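Local coordinates for protein - conserved hypothetical (Bacillus anthracis, PDB 4LES) that is of unknown function but folds as a beta sandwich, with antiparallel sheets packed face to face, at residues A[82-93]-A[111-122]; A[129-137]-A[175-183]. All coordinates share one frame; numbering follows the deposited sequence.

How the contacts relate
Contact 1 pairs the two central strands of a four-stranded antiparallel sheet, and contact 2 packs an edge strand of that sheet (segment 175-183) against the facing strand of a second, smaller sheet. Their centres lie about 7 Å apart. Segment 111-122 joins them: Ile-113 N reaches Tyr-181 O at 2.7 Å and Val-111 N reaches Ile-183 O at 2.8 Å, both probable hydrogen bonds. Phe-83 and Val-85 of contact 1 point between the sheets, where Leu-132, Pro-133 and Val-135 of contact 2 pack on them. The salt-bridged residues Lys-88, Arg-89, Glu-116 and Glu-118 of contact 1 lie on the other face, which carries helix 149-158 and a phosphate that probably came from the crystallisation liquor.

Contact 1: A[82-93]-A[111-122]; sequences KFDVTVKRVVER and VFIVVEAEGKNI. With PO4 (phosphate ion), chain E; EOH (ethanol), chain D.
An antiparallel strand pair interrupted by a classic beta bulge brings Lys-88 and Arg-89 together opposite Glu-116. Lys-88 N donates to Glu-116 O at 2.8 Å, whereas Glu-116 N returns its bond to Arg-89 O. The extra residue turns both basic side chains onto the face of Glu-116 and Glu-118. Arg-89 lies alongside Glu-116 and grips it side-on: NE meets OE1 at 2.7 Å, and NH2 meets OE2 at 3.0 Å. Both acceptors lie near the guanidinium plane, but that plane is turned 51° from the carboxylate, whose oxygens are met from above. CG of Arg-89 sits between its backbone N and carbonyl carbon (chi1 52°), and the chain then runs extended to NE beside the glutamate. Val-91 CG2 sits over one guanidinium face, toward its rim. Arg-89 NH2 also donates to phosphate O3 at 3.1 Å, while Arg-93 NH2 approaches phosphate O1 edge-on at 3.0 Å. Further along, the extended Lys-88 reaches Glu-118, with NZ 2.7 Å from OE1 and well above the carboxylate plane. On the opposite face the aliphatic part is built round Val-90, which sets CG1 against Ile-113 CG2 at 3.6 Å and CG2 against Val-115 CG2 at 4.2 Å. Beyond the pair, Arg-89 NH1 bridges to Glu-71, Arg-93 NH1 bridges to Glu-158, and Tyr-155 of helix 149-158 bonds Glu-116 OE2. Shared between Arg-89 and Tyr-155, the buried Glu-116 carboxylate is probably kept ionised, and the two arginines form a site able to hold a small anion.

Contact 2: A[129-137]-A[175-183]; sequences LAFLPSVDL and KRQNKVYVI
Tyr-181 OH meets water 2 at 2.6 Å, and the same water lies close to Asp-136 OD1, so that it probably links the two strands. This is face-to-face packing of a beta sandwich: the axes of strands 135-137 and 179-183 pass 8.6 Å apart and run nearly parallel, at 20°, with side chains filling the gap. A second bridge uses water 1, which accepts from Val-135 N at 2.7 Å and weakly from Lys-179 NZ; the lysine bends at chi2 and lays CE against Val-135 O. Leu-137 and Tyr-181 pass one another head to tail. The leucine CB sits over one face of the ring, 3.9 Å from its centroid and 19° off the normal, a CH-pi contact, while water 2 lies at the ring edge. Gln-177 has CG between its backbone N and carbonyl carbon (chi1 43°) and is extended beyond it, which carries the amide across the gap to Pro-133. There NE2 makes a weak 3.4 Å hydrogen bond to Pro-133 O. At the far end Lys-175 crosses Leu-129 at about a right angle, its CG 3.7 Å from the leucine CD1, and Leu-132 CD1 packs on the same methylene. The Gln-177 OE1 atom, buried without a polar partner, rests 3.6 Å from Leu-132 CD2.

Contact 1: A[82-93]-A[111-122]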
loop_
_atom_site.group_PDB
_atom_site.type_symbol
_atom_site.label_atom_id
_atom_site.label_comp_id
_atom_site.label_asym_id
_atom_site.label_seq_id
_atom_site.Cartn_x
_atom_site.Cartn_y
_atom_site.Cartn_z
ATOM N N LYS A 82 -1.281 9.776 16.629
ATOM C CA LYS A 82 -2.450 8.939 16.939
ATOM C C LYS A 82 -2.324 7.479 16.541
ATOM O O LYS A 82 -2.976 6.619 17.137
ATOM C CB LYS A 82 -3.683 9.530 16.250
ATOM C CG LYS A 82 -4.067 10.917 16.727
ATOM C CD LYS A 82 -5.158 11.501 15.827
ATOM C CE LYS A 82 -5.738 12.784 16.397
ATOM N NZ LYS A 82 -6.818 13.313 15.524
ATOM N N PHE A 83 -1.455 7.209 15.565
ATOM C CA PHE A 83 -1.299 5.889 15.000
ATOM C C PHE A 83 0.154 5.459 14.755
ATOM O O PHE A 83 0.986 6.269 14.366
ATOM C CB PHE A 83 -1.973 5.868 13.600
ATOM C CG PHE A 83 -3.437 6.273 13.595
ATOM C CD1 PHE A 83 -4.437 5.330 13.764
ATOM C CD2 PHE A 83 -3.809 7.594 13.395
ATOM C CE1 PHE A 83 -5.779 5.691 13.760
ATOM C CE2 PHE A 83 -5.159 7.974 13.400
ATOM C CZ PHE A 83 -6.144 7.023 13.585
ATOM N N ASP A 84 0.425 4.166 14.946
ATOM C CA ASP A 84 1.706 3.553 14.545
ATOM C C ASP A 84 1.384 2.882 13.234
ATOM O O ASP A 84 0.505 2.024 13.184
ATOM C CB ASP A 84 2.211 2.505 15.551
ATOM C CG ASP A 84 2.922 3.143 16.748
ATOM O OD1 ASP A 84 3.301 4.333 16.650
ATOM O OD2 ASP A 84 3.084 2.451 17.779
ATOM N N VAL A 85 2.079 3.285 12.180
ATOM C CA VAL A 85 1.855 2.767 10.850
ATOM C C VAL A 85 2.960 1.799 10.470
ATOM O O VAL A 85 4.131 2.161 10.473
ATOM C CB VAL A 85 1.820 3.916 9.824
ATOM C CG1 VAL A 85 1.675 3.362 8.420
ATOM C CG2 VAL A 85 0.689 4.885 10.148
ATOM N N THR A 86 2.597 0.564 10.166
ATOM C CA THR A 86 3.573 -0.439 9.769
ATOM C C THR A 86 3.530 -0.598 8.270
ATOM O O THR A 86 2.445 -0.725 7.690
ATOM C CB THR A 86 3.255 -1.789 10.413
ATOM O OG1 THR A 86 3.363 -1.656 11.820
ATOM C CG2 THR A 86 4.244 -2.861 9.950
ATOM N N VAL A 87 4.697 -0.535 7.636
ATOM C CA VAL A 87 4.825 -0.794 6.214
ATOM C C VAL A 87 5.511 -2.153 6.108
ATOM O O VAL A 87 6.621 -2.347 6.588
ATOM C CB VAL A 87 5.616 0.290 5.481
ATOM C CG1 VAL A 87 5.721 -0.039 3.999
ATOM C CG2 VAL A 87 4.902 1.625 5.646
ATOM N N LYS A 88 4.838 -3.108 5.491
ATOM C CA LYS A 88 5.382 -4.449 5.456
ATOM C C LYS A 88 6.226 -4.664 4.249
ATOM O O LYS A 88 7.391 -4.940 4.352
ATOM C CB LYS A 88 4.255 -5.455 5.521
ATOM C CG LYS A 88 3.443 -5.321 6.791
ATOM C CD LYS A 88 2.279 -6.299 6.769
ATOM C CE LYS A 88 1.552 -6.255 8.090
ATOM N NZ LYS A 88 0.344 -7.131 8.106
ATOM N N ARG A 89 5.655 -4.513 3.083
ATOM C CA ARG A 89 6.426 -4.700 1.897
ATOM C C ARG A 89 5.806 -3.977 0.749
ATOM O O ARG A 89 4.666 -3.510 0.830
ATOM C CB ARG A 89 6.550 -6.173 1.585
ATOM C CG ARG A 89 5.237 -6.903 1.540
ATOM C CD ARG A 89 5.428 -8.410 1.199
ATOM N NE ARG A 89 4.095 -8.902 0.903
ATOM C CZ ARG A 89 3.775 -9.970 0.170
ATOM N NH1 ARG A 89 4.702 -10.757 -0.368
ATOM N NH2 ARG A 89 2.485 -10.244 -0.014
ATOM N N VAL A 90 6.594 -3.859 -0.314
ATOM C CA VAL A 90 6.146 -3.263 -1.556
ATOM C C VAL A 90 6.317 -4.389 -2.567
ATOM O O VAL A 90 7.360 -5.037 -2.579
ATOM C CB VAL A 90 6.992 -2.055 -1.959
ATOM C CG1 VAL A 90 6.604 -1.581 -3.342
ATOM C CG2 VAL A 90 6.852 -0.937 -0.929
ATOM N N VAL A 91 5.304 -4.634 -3.388
ATOM C CA VAL A 91 5.359 -5.723 -4.372
ATOM C C VAL A 91 5.054 -5.233 -5.779
ATOM O O VAL A 91 4.085 -4.531 -5.993
ATOM C CB VAL A 91 4.323 -6.799 -4.030
ATOM C CG1 VAL A 91 4.379 -7.950 -5.035
ATOM C CG2 VAL A 91 4.591 -7.322 -2.627
ATOM N N GLU A 92 5.898 -5.619 -6.722
ATOM C CA GLU A 92 5.743 -5.280 -8.124
ATOM C C GLU A 92 5.183 -6.514 -8.779
ATOM O O GLU A 92 5.812 -7.583 -8.733
ATOM C CB GLU A 92 7.117 -4.932 -8.724
ATOM C CG GLU A 92 7.114 -4.656 -10.212
ATOM C CD GLU A 92 8.505 -4.357 -10.760
ATOM O OE1 GLU A 92 9.513 -4.599 -10.063
ATOM O OE2 GLU A 92 8.583 -3.880 -11.908
ATOM N N ARG A 93 4.004 -6.399 -9.372
ATOM C CA ARG A 93 3.377 -7.563 -10.006
ATOM C C ARG A 93 2.568 -7.298 -11.259
ATOM O O ARG A 93 2.187 -6.181 -11.545
ATOM C CB ARG A 93 2.535 -8.341 -8.986
ATOM C CG ARG A 93 1.548 -7.529 -8.184
ATOM C CD ARG A 93 1.170 -8.254 -6.897
ATOM N NE ARG A 93 0.187 -9.295 -7.114
ATOM C CZ ARG A 93 -0.012 -10.346 -6.323
ATOM N NH1 ARG A 93 -0.952 -11.217 -6.640
ATOM N NH2 ARG A 93 0.726 -10.560 -5.247
ATOM N N VAL A 111 2.925 -1.942 -14.535
ATOM C CA VAL A 111 2.824 -2.970 -13.491
ATOM C C VAL A 111 2.013 -2.437 -12.329
ATOM O O VAL A 111 1.820 -1.241 -12.207
ATOM C CB VAL A 111 4.215 -3.409 -12.928
ATOM C CG1 VAL A 111 4.983 -4.214 -13.941
ATOM C CG2 VAL A 111 5.038 -2.215 -12.482
ATOM N N PHE A 112 1.514 -3.340 -11.497
ATOM C CA PHE A 112 0.861 -2.939 -10.277
ATOM C C PHE A 112 1.948 -2.857 -9.223
ATOM O O PHE A 112 2.775 -3.772 -9.118
ATOM C CB PHE A 112 -0.170 -3.965 -9.812
ATOM C CG PHE A 112 -1.422 -3.982 -10.623
ATOM C CD1 PHE A 112 -2.259 -2.876 -10.641
ATOM C CD2 PHE A 112 -1.796 -5.113 -11.320
ATOM C CE1 PHE A 112 -3.427 -2.888 -11.373
ATOM C CE2 PHE A 112 -2.962 -5.131 -12.068
ATOM C CZ PHE A 112 -3.778 -4.019 -12.092
ATOM N N ILE A 113 1.990 -1.758 -8.480
ATOM C CA ILE A 113 2.921 -1.650 -7.354
ATOM C C ILE A 113 2.017 -1.651 -6.151
ATOM O O ILE A 113 1.130 -0.794 -6.047
ATOM C CB ILE A 113 3.759 -0.365 -7.374
ATOM C CG1 ILE A 113 4.592 -0.304 -8.666
ATOM C CG2 ILE A 113 4.691 -0.312 -6.163
ATOM C CD1 ILE A 113 5.531 -1.495 -8.850
ATOM N N VAL A 114 2.180 -2.652 -5.290
ATOM C CA VAL A 114 1.356 -2.781 -4.094
ATOM C C VAL A 114 2.171 -2.402 -2.870
ATOM O O VAL A 114 3.252 -2.924 -2.672
ATOM C CB VAL A 114 0.898 -4.237 -3.882
ATOM C CG1 VAL A 114 0.029 -4.360 -2.627
ATOM C CG2 VAL A 114 0.149 -4.745 -5.099
ATOM N N VAL A 115 1.683 -1.460 -2.081
ATOM C CA VAL A 115 2.324 -1.098 -0.807
ATOM C C VAL A 115 1.428 -1.685 0.301
ATOM O O VAL A 115 0.291 -1.247 0.493
ATOM C CB VAL A 115 2.447 0.437 -0.643
ATOM C CG1 VAL A 115 3.039 0.797 0.698
ATOM C CG2 VAL A 115 3.286 1.054 -1.762
ATOM N N GLU A 116 1.918 -2.690 1.003
ATOM C CA GLU A 116 1.185 -3.290 2.125
ATOM C C GLU A 116 1.507 -2.524 3.408
ATOM O O GLU A 116 2.651 -2.437 3.821
ATOM C CB GLU A 116 1.579 -4.747 2.312
ATOM C CG GLU A 116 1.076 -5.652 1.208
ATOM C CD GLU A 116 1.397 -7.112 1.470
ATOM O OE1 GLU A 116 2.333 -7.398 2.263
ATOM O OE2 GLU A 116 0.721 -7.975 0.866
ATOM N N ALA A 117 0.481 -2.001 4.041
ATOM C CA ALA A 117 0.641 -1.207 5.235
ATOM C C ALA A 117 -0.515 -1.417 6.171
ATOM O O ALA A 117 -1.570 -1.923 5.782
ATOM C CB ALA A 117 0.699 0.266 4.849
ATOM N N GLU A 118 -0.325 -1.022 7.416
ATOM C CA GLU A 118 -1.410 -1.088 8.391
ATOM C C GLU A 118 -1.236 -0.015 9.476
ATOM O O GLU A 118 -0.126 0.456 9.702
ATOM C CB GLU A 118 -1.516 -2.492 8.966
ATOM C CG GLU A 118 -0.279 -3.001 9.669
ATOM C CD GLU A 118 -0.440 -4.458 10.096
ATOM O OE1 GLU A 118 -1.058 -5.231 9.330
ATOM O OE2 GLU A 118 0.053 -4.823 11.181
ATOM N N GLY A 119 -2.332 0.401 10.093
ATOM C CA GLY A 119 -2.286 1.425 11.127
ATOM C C GLY A 119 -2.927 0.923 12.399
ATOM O O GLY A 119 -3.947 0.259 12.347
ATOM N N LYS A 120 -2.331 1.265 13.531
ATOM C CA LYS A 120 -2.812 0.870 14.837
ATOM C C LYS A 120 -3.109 2.131 15.639
ATOM O O LYS A 120 -2.277 3.010 15.741
ATOM C CB LYS A 120 -1.729 0.047 15.540
ATOM C CG LYS A 120 -2.076 -0.557 16.897
ATOM C CD LYS A 120 -0.874 -1.378 17.383
ATOM C CE LYS A 120 -1.227 -2.518 18.325
ATOM N NZ LYS A 120 -1.533 -2.084 19.707
ATOM N N ASN A 121 -4.301 2.216 16.198
ATOM C CA ASN A 121 -4.690 3.343 17.013
ATOM C C ASN A 121 -3.941 3.157 18.309
ATOM O O ASN A 121 -4.184 2.188 19.013
ATOM C CB ASN A 121 -6.207 3.326 17.246
ATOM C CG ASN A 121 -6.682 4.412 18.222
ATOM O OD1 ASN A 121 -5.894 5.245 18.718
ATOM N ND2 ASN A 121 -7.983 4.397 18.511
ATOM N N ILE A 122 -3.011 4.058 18.613
ATOM C CA ILE A 122 -2.237 3.948 19.843
ATOM C C ILE A 122 -2.721 4.896 20.935
ATOM O O ILE A 122 -2.034 5.083 21.930
ATOM C CB ILE A 122 -0.740 4.194 19.604
ATOM C CG1 ILE A 122 -0.526 5.532 18.902
ATOM C CG2 ILE A 122 -0.160 3.069 18.768
ATOM C CD1 ILE A 122 0.899 6.019 18.967
HETATM P P PO4 E . 2.422 -12.810 -2.555
HETATM O O1 PO4 E . 2.242 -11.328 -2.804
HETATM O O2 PO4 E . 3.861 -13.219 -2.723
HETATM O O3 PO4 E . 2.002 -13.092 -1.148
HETATM O O4 PO4 E . 1.571 -13.591 -3.520
HETATM C C1 EOH D . 3.159 -1.087 18.131
HETATM C C2 EOH D . 2.421 -0.569 19.351
HETATM O O EOH D . 2.807 -0.323 16.970
#

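Contact 2: A[129-137]-A[175-183]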
loop_
_atom_site.group_PDB
_atom_site.type_symbol
_atom_site.label_atom_id
_atom_site.label_comp_id
_atom_site.label_asym_id
_atom_site.label_seq_id
_atom_site.Cartn_x
_atom_site.Cartn_y
_atom_site.Cartn_z
ATOM N N LEU A 129 -11.045 6.756 11.016
ATOM C CA LEU A 129 -10.303 6.165 9.932
ATOM C C LEU A 129 -9.752 7.273 9.037
ATOM O O LEU A 129 -8.652 7.159 8.487
ATOM C CB LEU A 129 -11.255 5.280 9.121
ATOM C CG LEU A 129 -10.703 4.119 8.336
ATOM C CD1 LEU A 129 -10.138 3.113 9.323
ATOM C CD2 LEU A 129 -11.797 3.487 7.480
ATOM N N ALA A 130 -10.522 8.348 8.908
ATOM C CA ALA A 130 -10.122 9.510 8.108
ATOM C C ALA A 130 -8.797 10.116 8.589
ATOM O O ALA A 130 -8.076 10.728 7.807
ATOM C CB ALA A 130 -11.215 10.575 8.133
ATOM N N PHE A 131 -8.473 9.952 9.865
ATOM C CA PHE A 131 -7.213 10.490 10.360
ATOM C C PHE A 131 -6.035 9.533 10.190
ATOM O O PHE A 131 -4.957 9.858 10.598
ATOM C CB PHE A 131 -7.335 10.931 11.805
ATOM C CG PHE A 131 -8.373 12.022 12.026
ATOM C CD1 PHE A 131 -8.447 13.128 11.175
ATOM C CD2 PHE A 131 -9.205 11.980 13.117
ATOM C CE1 PHE A 131 -9.369 14.148 11.390
ATOM C CE2 PHE A 131 -10.128 13.009 13.354
ATOM C CZ PHE A 131 -10.211 14.090 12.481
ATOM N N LEU A 132 -6.224 8.352 9.603
ATOM C CA LEU A 132 -5.064 7.469 9.366
ATOM C C LEU A 132 -4.012 8.202 8.551
ATOM O O LEU A 132 -4.343 8.865 7.590
ATOM C CB LEU A 132 -5.447 6.197 8.634
ATOM C CG LEU A 132 -5.838 5.005 9.491
ATOM C CD1 LEU A 132 -6.303 3.868 8.585
ATOM C CD2 LEU A 132 -4.662 4.542 10.324
ATOM N N PRO A 133 -2.730 8.091 8.936
ATOM C CA PRO A 133 -1.737 8.809 8.169
ATOM C C PRO A 133 -1.632 8.366 6.720
ATOM O O PRO A 133 -1.843 7.207 6.403
ATOM C CB PRO A 133 -0.433 8.483 8.897
ATOM C CG PRO A 133 -0.838 8.194 10.299
ATOM C CD PRO A 133 -2.161 7.496 10.158
ATOM N N SER A 134 -1.264 9.300 5.857
ATOM C CA SER A 134 -1.028 9.006 4.463
ATOM C C SER A 134 0.189 8.075 4.290
ATOM O O SER A 134 1.186 8.168 5.026
ATOM C CB SER A 134 -0.719 10.305 3.728
ATOM O OG SER A 134 0.451 10.907 4.277
ATOM N N VAL A 135 0.090 7.172 3.330
ATOM C CA VAL A 135 1.191 6.286 2.963
ATOM C C VAL A 135 1.221 6.397 1.452
ATOM O O VAL A 135 0.290 5.964 0.795
ATOM C CB VAL A 135 0.957 4.816 3.398
ATOM C CG1 VAL A 135 2.094 3.933 2.906
ATOM C CG2 VAL A 135 0.815 4.692 4.916
ATOM N N ASP A 136 2.273 6.999 0.902
ATOM C CA ASP A 136 2.369 7.191 -0.539
ATOM C C ASP A 136 3.638 6.652 -1.166
ATOM O O ASP A 136 4.700 6.689 -0.574
ATOM C CB ASP A 136 2.341 8.659 -0.863
ATOM C CG ASP A 136 1.050 9.324 -0.450
ATOM O OD1 ASP A 136 -0.043 8.783 -0.709
ATOM O OD2 ASP A 136 1.157 10.389 0.135
ATOM N N LEU A 137 3.472 6.158 -2.386
ATOM C CA LEU A 137 4.544 5.712 -3.212
ATOM C C LEU A 137 5.070 6.962 -3.874
ATOM O O LEU A 137 4.295 7.714 -4.480
ATOM C CB LEU A 137 4.046 4.743 -4.264
ATOM C CG LEU A 137 5.106 4.290 -5.250
ATOM C CD1 LEU A 137 6.103 3.358 -4.555
ATOM C CD2 LEU A 137 4.430 3.604 -6.418
ATOM N N LYS A 175 -5.802 -1.602 11.479
ATOM C CA LYS A 175 -6.545 -1.570 10.226
ATOM C C LYS A 175 -5.609 -1.630 9.021
ATOM O O LYS A 175 -4.694 -0.812 8.893
ATOM C CB LYS A 175 -7.404 -0.307 10.218
ATOM C CG LYS A 175 -7.791 0.257 8.860
ATOM C CD LYS A 175 -8.644 -0.669 7.986
ATOM C CE LYS A 175 -9.016 0.054 6.685
ATOM N NZ LYS A 175 -9.203 -0.835 5.503
ATOM N N ARG A 176 -5.831 -2.608 8.148
ATOM C CA ARG A 176 -5.023 -2.755 6.939
ATOM C C ARG A 176 -5.252 -1.566 6.037
ATOM O O ARG A 176 -6.339 -1.047 5.971
ATOM C CB ARG A 176 -5.362 -4.023 6.164
ATOM C CG ARG A 176 -4.956 -5.346 6.806
ATOM C CD ARG A 176 -3.484 -5.419 7.239
ATOM N NE ARG A 176 -2.490 -5.024 6.209
ATOM C CZ ARG A 176 -1.800 -5.844 5.409
ATOM N NH1 ARG A 176 -1.946 -7.165 5.458
ATOM N NH2 ARG A 176 -0.950 -5.330 4.537
ATOM N N GLN A 177 -4.199 -1.112 5.377
ATOM C CA GLN A 177 -4.289 0.023 4.448
ATOM C C GLN A 177 -3.372 -0.230 3.253
ATOM O O GLN A 177 -2.366 0.463 3.027
ATOM C CB GLN A 177 -4.096 1.430 5.116
ATOM C CG GLN A 177 -2.982 1.623 6.158
ATOM C CD GLN A 177 -2.792 3.096 6.635
ATOM O OE1 GLN A 177 -2.436 3.358 7.795
ATOM N NE2 GLN A 177 -3.030 4.049 5.739
ATOM N N ASN A 178 -3.738 -1.263 2.493
ATOM C CA ASN A 178 -3.013 -1.609 1.282
ATOM C C ASN A 178 -3.276 -0.605 0.168
ATOM O O ASN A 178 -4.402 -0.223 -0.031
ATOM C CB ASN A 178 -3.393 -3.019 0.832
ATOM C CG ASN A 178 -2.931 -4.076 1.827
ATOM O OD1 ASN A 178 -1.907 -3.916 2.483
ATOM N ND2 ASN A 178 -3.692 -5.122 1.967
ATOM N N LYS A 179 -2.238 -0.155 -0.522
ATOM C CA LYS A 179 -2.420 0.751 -1.664
ATOM C C LYS A 179 -1.938 0.025 -2.906
ATOM O O LYS A 179 -0.935 -0.714 -2.851
ATOM C CB LYS A 179 -1.528 1.987 -1.552
ATOM C CG LYS A 179 -1.455 2.649 -0.203
ATOM C CD LYS A 179 -2.755 3.281 0.181
ATOM C CE LYS A 179 -2.480 4.205 1.359
ATOM N NZ LYS A 179 -3.698 4.520 2.112
ATOM N N VAL A 180 -2.602 0.258 -4.027
ATOM C CA VAL A 180 -2.190 -0.340 -5.282
ATOM C C VAL A 180 -2.093 0.728 -6.357
ATOM O O VAL A 180 -3.060 1.449 -6.630
ATOM C CB VAL A 180 -3.146 -1.472 -5.723
ATOM C CG1 VAL A 180 -2.682 -2.099 -7.027
ATOM C CG2 VAL A 180 -3.240 -2.527 -4.629
ATOM N N TYR A 181 -0.915 0.824 -6.966
ATOM C CA TYR A 181 -0.661 1.800 -8.019
ATOM C C TYR A 181 -0.369 1.129 -9.349
ATOM O O TYR A 181 0.081 -0.016 -9.403
ATOM C CB TYR A 181 0.525 2.683 -7.627
ATOM C CG TYR A 181 0.452 3.229 -6.220
ATOM C CD1 TYR A 181 0.938 2.491 -5.141
ATOM C CD2 TYR A 181 -0.123 4.467 -5.956
ATOM C CE1 TYR A 181 0.884 2.986 -3.842
ATOM C CE2 TYR A 181 -0.182 4.970 -4.652
ATOM C CZ TYR A 181 0.316 4.215 -3.598
ATOM O OH TYR A 181 0.264 4.703 -2.304
ATOM N N VAL A 182 -0.665 1.840 -10.431
ATOM C CA VAL A 182 -0.364 1.362 -11.766
ATOM C C VAL A 182 0.790 2.243 -12.234
ATOM O O VAL A 182 0.620 3.436 -12.417
ATOM C CB VAL A 182 -1.585 1.441 -12.703
ATOM C CG1 VAL A 182 -1.187 1.127 -14.140
ATOM C CG2 VAL A 182 -2.662 0.473 -12.233
ATOM N N ILE A 183 1.965 1.649 -12.412
ATOM C CA ILE A 183 3.160 2.394 -12.751
ATOM C C ILE A 183 3.825 1.875 -14.011
ATOM O O ILE A 183 3.730 0.688 -14.315
ATOM C CB ILE A 183 4.193 2.267 -11.596
ATOM C CG1 ILE A 183 3.592 2.740 -10.278
ATOM C CG2 ILE A 183 5.458 3.058 -11.882
ATOM C CD1 ILE A 183 3.220 4.211 -10.272
HETATM O O HOH W 1 -2.158 7.409 1.776
HETATM O O HOH W 2 -1.101 6.890 -2.007
#